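Local coordinates for ABC transporter substrate-binding protein (Streptococcus pneumoniae, PDB 4OHN), which binds histidine and, as a family 3 solute-binding protein, probably delivers it to the membrane part of an ABC uptake transporter, at residues A[176-179]-A[180-184]; A[190-193]-A[194-198]. All blocks are in the same frame, centred on the assembly; numbering follows the deposited sequence.

How the contacts relate
Contact 1 (176-184) and contact 2 (190-198) follow each other in series along the chain, their centres about 12 Å apart. Helix 180-189 begins in contact 1, straight after strand 175-179, and ends just before contact 2, whose turn leads into strand 196-200. The two strands both pair antiparallel with strand 102-111, so the helix joins two strands of the same mixed sheet. Direct packing also links them: A183 CB lies 4.3 Å from V198 CG1. Contact 1, about 10 Å from the centre of the chain, reaches the bound histidine through D179, whereas contact 2, about 20 Å out, is a surface turn of the same solute-binding fold.

Contact 1. Residues A[176-179]-A[180-184]. With HIS (histidine), chain B.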
ATOM      1  N   LEU A 176       6.730  -3.434  14.837  1.00  8.16           N
ATOM      2  CA  LEU A 176       5.814  -2.748  13.935  1.00  7.79           C
ATOM      3  C   LEU A 176       5.364  -3.709  12.838  1.00  7.43           C
ATOM      4  O   LEU A 176       6.197  -4.297  12.147  1.00  7.97           O
ATOM      5  CB  LEU A 176       6.506  -1.517  13.322  1.00  8.11           C
ATOM      6  CG  LEU A 176       5.712  -0.749  12.260  1.00  7.85           C
ATOM      7  CD1 LEU A 176       4.371  -0.247  12.776  1.00  9.40           C
ATOM      8  CD2 LEU A 176       6.589   0.417  11.751  1.00  8.62           C
ATOM      9  N   LEU A 177       4.049  -3.860  12.713  1.00  7.65           N
ATOM     10  CA  LEU A 177       3.460  -4.645  11.629  1.00  8.15           C
ATOM     11  C   LEU A 177       3.306  -3.747  10.409  1.00  8.41           C
ATOM     12  O   LEU A 177       2.612  -2.730  10.482  1.00  9.70           O
ATOM     13  CB  LEU A 177       2.111  -5.199  12.084  1.00  8.72           C
ATOM     14  CG  LEU A 177       1.386  -6.168  11.141  1.00 12.50           C
ATOM     15  CD1 LEU A 177       2.226  -7.420  10.903  1.00 15.93           C
ATOM     16  CD2 LEU A 177       0.025  -6.534  11.712  1.00 15.87           C
ATOM     17  N   ILE A 178       3.933  -4.100   9.308  1.00  8.17           N
ATOM     18  CA  ILE A 178       4.092  -3.195   8.173  1.00  8.40           C
ATOM     19  C   ILE A 178       4.298  -3.963   6.869  1.00  8.32           C
ATOM     20  O   ILE A 178       4.786  -5.090   6.861  1.00  9.15           O
ATOM     21  CB  ILE A 178       5.269  -2.218   8.455  1.00  7.67           C
ATOM     22  CG1 ILE A 178       5.456  -1.186   7.335  1.00  9.56           C
ATOM     23  CG2 ILE A 178       6.551  -2.978   8.719  1.00  8.74           C
ATOM     24  CD1 ILE A 178       6.426  -0.065   7.711  1.00 10.99           C
ATOM     25  N   ASP A 179       3.923  -3.365   5.749  1.00  8.20           N
ATOM     26  CA  ASP A 179       4.173  -3.944   4.444  1.00  7.43           C
ATOM     27  C   ASP A 179       5.659  -4.139   4.179  1.00  7.82           C
ATOM     28  O   ASP A 179       6.457  -3.231   4.381  1.00  8.29           O
ATOM     29  CB  ASP A 179       3.584  -3.036   3.352  1.00  8.36           C
ATOM     30  CG  ASP A 179       2.136  -2.754   3.573  1.00  9.45           C
ATOM     31  OD1 ASP A 179       1.813  -2.055   4.539  1.00  9.86           O
ATOM     32  OD2 ASP A 179       1.323  -3.239   2.768  1.00 10.84           O
ATOM     33  N   ARG A 180       6.033  -5.311   3.668  1.00  9.38           N
ATOM     34  CA  ARG A 180       7.424  -5.598   3.354  1.00  9.12           C
ATOM     35  C   ARG A 180       7.980  -4.630   2.319  1.00 10.21           C
ATOM     36  O   ARG A 180       9.113  -4.201   2.423  1.00 10.66           O
ATOM     37  CB  ARG A 180       7.588  -7.048   2.904  1.00 10.74           C
ATOM     38  CG  ARG A 180       9.043  -7.541   2.883  1.00 16.59           C
ATOM     39  CD  ARG A 180       9.082  -9.068   2.700  1.00 22.82           C
ATOM     40  NE  ARG A 180      10.282  -9.689   3.245  1.00 29.49           N
ATOM     41  CZ  ARG A 180      10.397 -10.992   3.490  1.00 57.00           C
ATOM     42  NH1 ARG A 180       9.380 -11.804   3.253  1.00 33.27           N
ATOM     43  NH2 ARG A 180      11.525 -11.484   3.980  1.00 46.63           N
ATOM     44  N   VAL A 181       7.198  -4.261   1.304  0.61  9.75           N
ATOM     45  CA  VAL A 181       7.744  -3.363   0.284  0.61 14.20           C
ATOM     46  C   VAL A 181       8.133  -2.032   0.889  0.61  7.01           C
ATOM     47  O   VAL A 181       9.131  -1.438   0.517  0.61  7.15           O
ATOM     48  CB  VAL A 181       6.798  -3.092  -0.913  0.61 15.70           C
ATOM     49  CG1 VAL A 181       6.473  -4.386  -1.643  0.61 13.76           C
ATOM     50  CG2 VAL A 181       5.530  -2.334  -0.479  0.61 11.12           C
ATOM     51  N   TYR A 182       7.340  -1.557   1.835  1.00  9.18           N
ATOM     52  CA  TYR A 182       7.687  -0.305   2.489  1.00 10.03           C
ATOM     53  C   TYR A 182       8.941  -0.473   3.339  1.00  9.88           C
ATOM     54  O   TYR A 182       9.887   0.304   3.227  1.00 10.00           O
ATOM     55  CB  TYR A 182       6.497   0.179   3.321  1.00  9.06           C
ATOM     56  CG  TYR A 182       6.673   1.511   4.020  1.00  7.88           C
ATOM     57  CD1 TYR A 182       5.835   2.575   3.778  1.00  9.30           C
ATOM     58  CD2 TYR A 182       7.682   1.714   4.930  1.00 10.28           C
ATOM     59  CE1 TYR A 182       6.020   3.792   4.437  1.00 10.36           C
ATOM     60  CE2 TYR A 182       7.856   2.881   5.546  1.00 11.43           C
ATOM     61  CZ  TYR A 182       7.048   3.913   5.308  1.00  9.37           C
ATOM     62  OH  TYR A 182       7.292   5.103   6.004  1.00 15.09           O
ATOM     63  N   ALA A 183       8.944  -1.482   4.205  1.00  8.97           N
ATOM     64  CA  ALA A 183      10.069  -1.673   5.108  1.00 10.25           C
ATOM     65  C   ALA A 183      11.373  -1.784   4.348  1.00 10.67           C
ATOM     66  O   ALA A 183      12.357  -1.114   4.714  1.00 12.62           O
ATOM     67  CB  ALA A 183       9.841  -2.911   5.973  1.00 11.23           C
ATOM     68  N   ASN A 184      11.406  -2.598   3.298  1.00 10.21           N
ATOM     69  CA  ASN A 184      12.646  -2.805   2.527  1.00 13.52           C
ATOM     70  C   ASN A 184      13.143  -1.486   1.937  1.00 12.70           C
ATOM     71  O   ASN A 184      14.322  -1.142   2.048  1.00 16.59           O
ATOM     72  CB  ASN A 184      12.423  -3.793   1.375  1.00 17.39           C
ATOM     73  CG  ASN A 184      12.310  -5.245   1.823  1.00 25.21           C
ATOM     74  OD1 ASN A 184      12.697  -5.606   2.925  1.00 26.39           O
ATOM     75  ND2 ASN A 184      11.805  -6.097   0.925  1.00 28.05           N
TER
HETATM   76  N   HIS B 301      -1.024  -2.183   1.972  1.00  8.28           N
HETATM   77  CA  HIS B 301      -1.661  -1.545   3.151  1.00  7.98           C
HETATM   78  C   HIS B 301      -3.099  -1.182   2.855  1.00  8.26           C
HETATM   79  O   HIS B 301      -3.559  -1.392   1.710  1.00  8.50           O
HETATM   80  CB  HIS B 301      -0.836  -0.355   3.697  1.00  7.45           C
HETATM   81  CG  HIS B 301      -0.917   0.939   2.942  1.00  7.25           C
HETATM   82  ND1 HIS B 301      -0.895   2.155   3.607  1.00  6.84           N
HETATM   83  CD2 HIS B 301      -0.917   1.240   1.620  1.00  7.55           C
HETATM   84  CE1 HIS B 301      -0.911   3.137   2.726  1.00  6.96           C
HETATM   85  NE2 HIS B 301      -0.917   2.610   1.512  1.00  7.10           N
HETATM   86  OXT HIS B 301      -3.768  -0.697   3.792  1.00  8.77           O
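I178 and Y182 form the close apolar part of this strand-to-helix junction. The methyl CD1 of I178 comes 3.5 Å from CD2 of Y182, approaching the ring obliquely, and the two side chains cross at about a right angle. CG1 of I178 (chi1 -177°) and CG of Y182 both stand anti to their backbone N, which brings the two groups together. The other branch of I178 packs more loosely, with CG2 4.3 Å from CB of A183. I178, Y182 and A183 are all buried; F28 and F161 meet the Y182 ring, and N162 OD1 is hydrogen-bonded to its hydroxyl.

The backbone makes the turn at D179, the N-cap residue, and the axes of strand 176-179 and helix 180-184 run at 100° to each other. A183 N donates to D179 O at 3.0 Å in a nearly straight bond (N-H...O 174°); this is the first turn of the helix closing on the last strand residue. On the looser side, R180 touches the strand segment only near its root, with CB 3.7 Å from D179 C, while the chain beyond runs extended from CG to NE and the residue is partly exposed.

The D179 carboxylate makes no capping bond. It leads away from the helix, where OD2 accepts a 2.7 Å hydrogen bond from the amino N of the bound histidine. OD1 lies 3.3 Å from CB of the ligand. N104 and Q106 add weak hydrogen bonds to OD2. A negative carboxylate facing the ligand's amino group, which is probably protonated, would favour an amino-acid substrate, a role well known in family 3 solute-binding proteins, while the carbonyl of the same residue starts the helix.

Contact 2. Residues A[190-193]-A[194-198]; sequences EGVL and NDYNV. With ACT (acetate ion), chain C.
V192 and Y196 lie side by side and point the same way, with CG2 of V192 4.0 Å from CE1 of the tyrosine ring. The ring presents its edge to the backbone of the same valine: V192 O sits near the ring plane, 3.4 Å from CD1. The D195 side chain crosses that of V192 obliquely and meets the other methyl, its OD2 3.5 Å from CG1. That methyl stands anti to the carbonyl carbon (chi1 -65°), leaving CG2 to face the tyrosine.

Two backbone bonds cross the turn. D195 N donates to V192 O at 2.9 Å and Y196 N to L193 O at 3.2 Å. They are successive i to i+3 bonds, the pattern of a short 3-10 turn, and here it bridges the end of helix 180-189 and strand 196-200. Upstream, G191 has positive phi and closes the helix in a Schellman motif; one water then joins its O to N194 N.

The far end of the tyrosine is polar. Y196 OH donates a 2.6 Å hydrogen bond to O of an acetate, probably from the crystallisation liquor, which Y186 also binds. The Y196 side chain also touches L187 of helix 180-189, L168 of helix 161-169 and V109 of strand 102-111.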
ATOM      1  N   GLU A 190      17.082   5.054   4.208  0.60 13.37           N
ATOM      2  CA  GLU A 190      17.528   5.750   5.401  0.60 16.09           C
ATOM      3  C   GLU A 190      18.864   5.200   5.931  0.60 19.28           C
ATOM      4  O   GLU A 190      19.384   5.688   6.932  0.60 16.91           O
ATOM      5  CB  GLU A 190      16.442   5.689   6.481  0.60 15.60           C
ATOM      6  CG  GLU A 190      15.056   6.179   6.033  0.60 16.18           C
ATOM      7  CD  GLU A 190      15.037   7.609   5.536  0.60 29.08           C
ATOM      8  OE1 GLU A 190      15.804   8.430   6.067  0.60 26.37           O
ATOM      9  OE2 GLU A 190      14.239   7.905   4.615  0.60 29.10           O
ATOM     10  N   GLY A 191      19.403   4.172   5.272  1.00 14.06           N
ATOM     11  CA  GLY A 191      20.728   3.656   5.587  1.00 15.63           C
ATOM     12  C   GLY A 191      20.788   2.782   6.824  1.00 15.27           C
ATOM     13  O   GLY A 191      21.888   2.542   7.361  1.00 16.10           O
ATOM     14  N   VAL A 192      19.638   2.272   7.262  1.00 12.57           N
ATOM     15  CA  VAL A 192      19.546   1.560   8.533  1.00 11.77           C
ATOM     16  C   VAL A 192      18.999   0.138   8.431  1.00  9.62           C
ATOM     17  O   VAL A 192      18.540  -0.417   9.427  1.00 10.39           O
ATOM     18  CB  VAL A 192      18.737   2.368   9.589  1.00 12.83           C
ATOM     19  CG1 VAL A 192      19.479   3.668   9.952  1.00 16.49           C
ATOM     20  CG2 VAL A 192      17.333   2.657   9.114  1.00 14.56           C
ATOM     21  N   LEU A 193      19.056  -0.457   7.241  0.60  9.34           N
ATOM     22  CA  LEU A 193      18.708  -1.874   7.089  0.60 16.94           C
ATOM     23  C   LEU A 193      19.332  -2.711   8.202  0.60  9.62           C
ATOM     24  O   LEU A 193      18.653  -3.523   8.848  0.60  9.94           O
ATOM     25  CB  LEU A 193      19.186  -2.413   5.731  0.60 21.50           C
ATOM     26  CG  LEU A 193      18.316  -2.186   4.488  0.60 20.78           C
ATOM     27  CD1 LEU A 193      19.100  -2.488   3.223  0.60 33.50           C
ATOM     28  CD2 LEU A 193      17.075  -3.056   4.555  0.60 27.94           C
ATOM     29  N   ASN A 194      20.611  -2.476   8.462  1.00  9.35           N
ATOM     30  CA  ASN A 194      21.372  -3.299   9.381  1.00  9.46           C
ATOM     31  C   ASN A 194      21.163  -2.948  10.859  1.00  8.86           C
ATOM     32  O   ASN A 194      21.863  -3.465  11.719  1.00 10.15           O
ATOM     33  CB  ASN A 194      22.845  -3.256   8.995  1.00 11.58           C
ATOM     34  CG  ASN A 194      23.090  -3.856   7.626  1.00 14.41           C
ATOM     35  OD1 ASN A 194      22.607  -4.950   7.345  1.00 17.72           O
ATOM     36  ND2 ASN A 194      23.816  -3.156   6.782  1.00 15.57           N
ATOM     37  N   ASP A 195      20.180  -2.090  11.151  1.00  8.61           N
ATOM     38  CA  ASP A 195      19.769  -1.815  12.526  1.00  8.57           C
ATOM     39  C   ASP A 195      18.474  -2.537  12.889  1.00  8.32           C
ATOM     40  O   ASP A 195      18.057  -2.503  14.048  1.00  9.10           O
ATOM     41  CB  ASP A 195      19.562  -0.298  12.758  1.00  9.88           C
ATOM     42  CG  ASP A 195      20.850   0.507  12.758  1.00 10.46           C
ATOM     43  OD1 ASP A 195      21.944  -0.064  12.888  1.00 10.64           O
ATOM     44  OD2 ASP A 195      20.729   1.747  12.639  1.00 11.23           O
ATOM     45  N   TYR A 196      17.818  -3.197  11.931  1.00  7.55           N
ATOM     46  CA  TYR A 196      16.474  -3.771  12.156  1.00  7.43           C
ATOM     47  C   TYR A 196      16.364  -5.189  11.614  1.00  8.44           C
ATOM     48  O   TYR A 196      17.051  -5.565  10.674  1.00 10.20           O
ATOM     49  CB  TYR A 196      15.388  -2.876  11.494  1.00  7.73           C
ATOM     50  CG  TYR A 196      15.294  -1.519  12.139  1.00  6.96           C
ATOM     51  CD1 TYR A 196      16.043  -0.452  11.686  1.00  8.51           C
ATOM     52  CD2 TYR A 196      14.498  -1.316  13.265  1.00  7.50           C
ATOM     53  CE1 TYR A 196      15.994   0.774  12.334  1.00  9.69           C
ATOM     54  CE2 TYR A 196      14.437  -0.116  13.907  1.00  8.10           C
ATOM     55  CZ  TYR A 196      15.192   0.924  13.459  1.00  7.97           C
ATOM     56  OH  TYR A 196      15.127   2.125  14.132  1.00 11.11           O
ATOM     57  N   ASN A 197      15.488  -5.969  12.243  1.00  8.62           N
ATOM     58  CA  ASN A 197      15.044  -7.258  11.723  1.00  8.14           C
ATOM     59  C   ASN A 197      13.717  -7.082  11.015  1.00  8.50           C
ATOM     60  O   ASN A 197      12.867  -6.336  11.499  1.00  9.47           O
ATOM     61  CB  ASN A 197      14.865  -8.256  12.869  1.00  8.77           C
ATOM     62  CG  ASN A 197      16.147  -8.573  13.578  1.00  8.91           C
ATOM     63  OD1 ASN A 197      17.201  -8.730  12.948  1.00 11.31           O
ATOM     64  ND2 ASN A 197      16.085  -8.673  14.898  1.00 10.64           N
ATOM     65  N   VAL A 198      13.546  -7.754   9.892  1.00  8.99           N
ATOM     66  CA  VAL A 198      12.331  -7.685   9.086  1.00  9.26           C
ATOM     67  C   VAL A 198      11.950  -9.111   8.759  1.00  8.42           C
ATOM     68  O   VAL A 198      12.727  -9.825   8.120  1.00 10.22           O
ATOM     69  CB  VAL A 198      12.593  -6.904   7.764  1.00 10.06           C
ATOM     70  CG1 VAL A 198      11.305  -6.778   6.961  1.00 11.71           C
ATOM     71  CG2 VAL A 198      13.193  -5.508   8.046  1.00 11.94           C
TER
HETATM   72  C   ACT C 302      14.317   4.224  11.757  1.00 14.41           C
HETATM   73  O   ACT C 302      15.315   4.081  12.505  1.00 13.38           O
HETATM   74  OXT ACT C 302      14.347   5.194  10.961  1.00 15.92           O
HETATM   75  CH3 ACT C 302      13.178   3.265  11.827  1.00 13.91           C
HETATM   76  O   HOH W   1      22.299  -0.365   7.236  1.00 15.08           O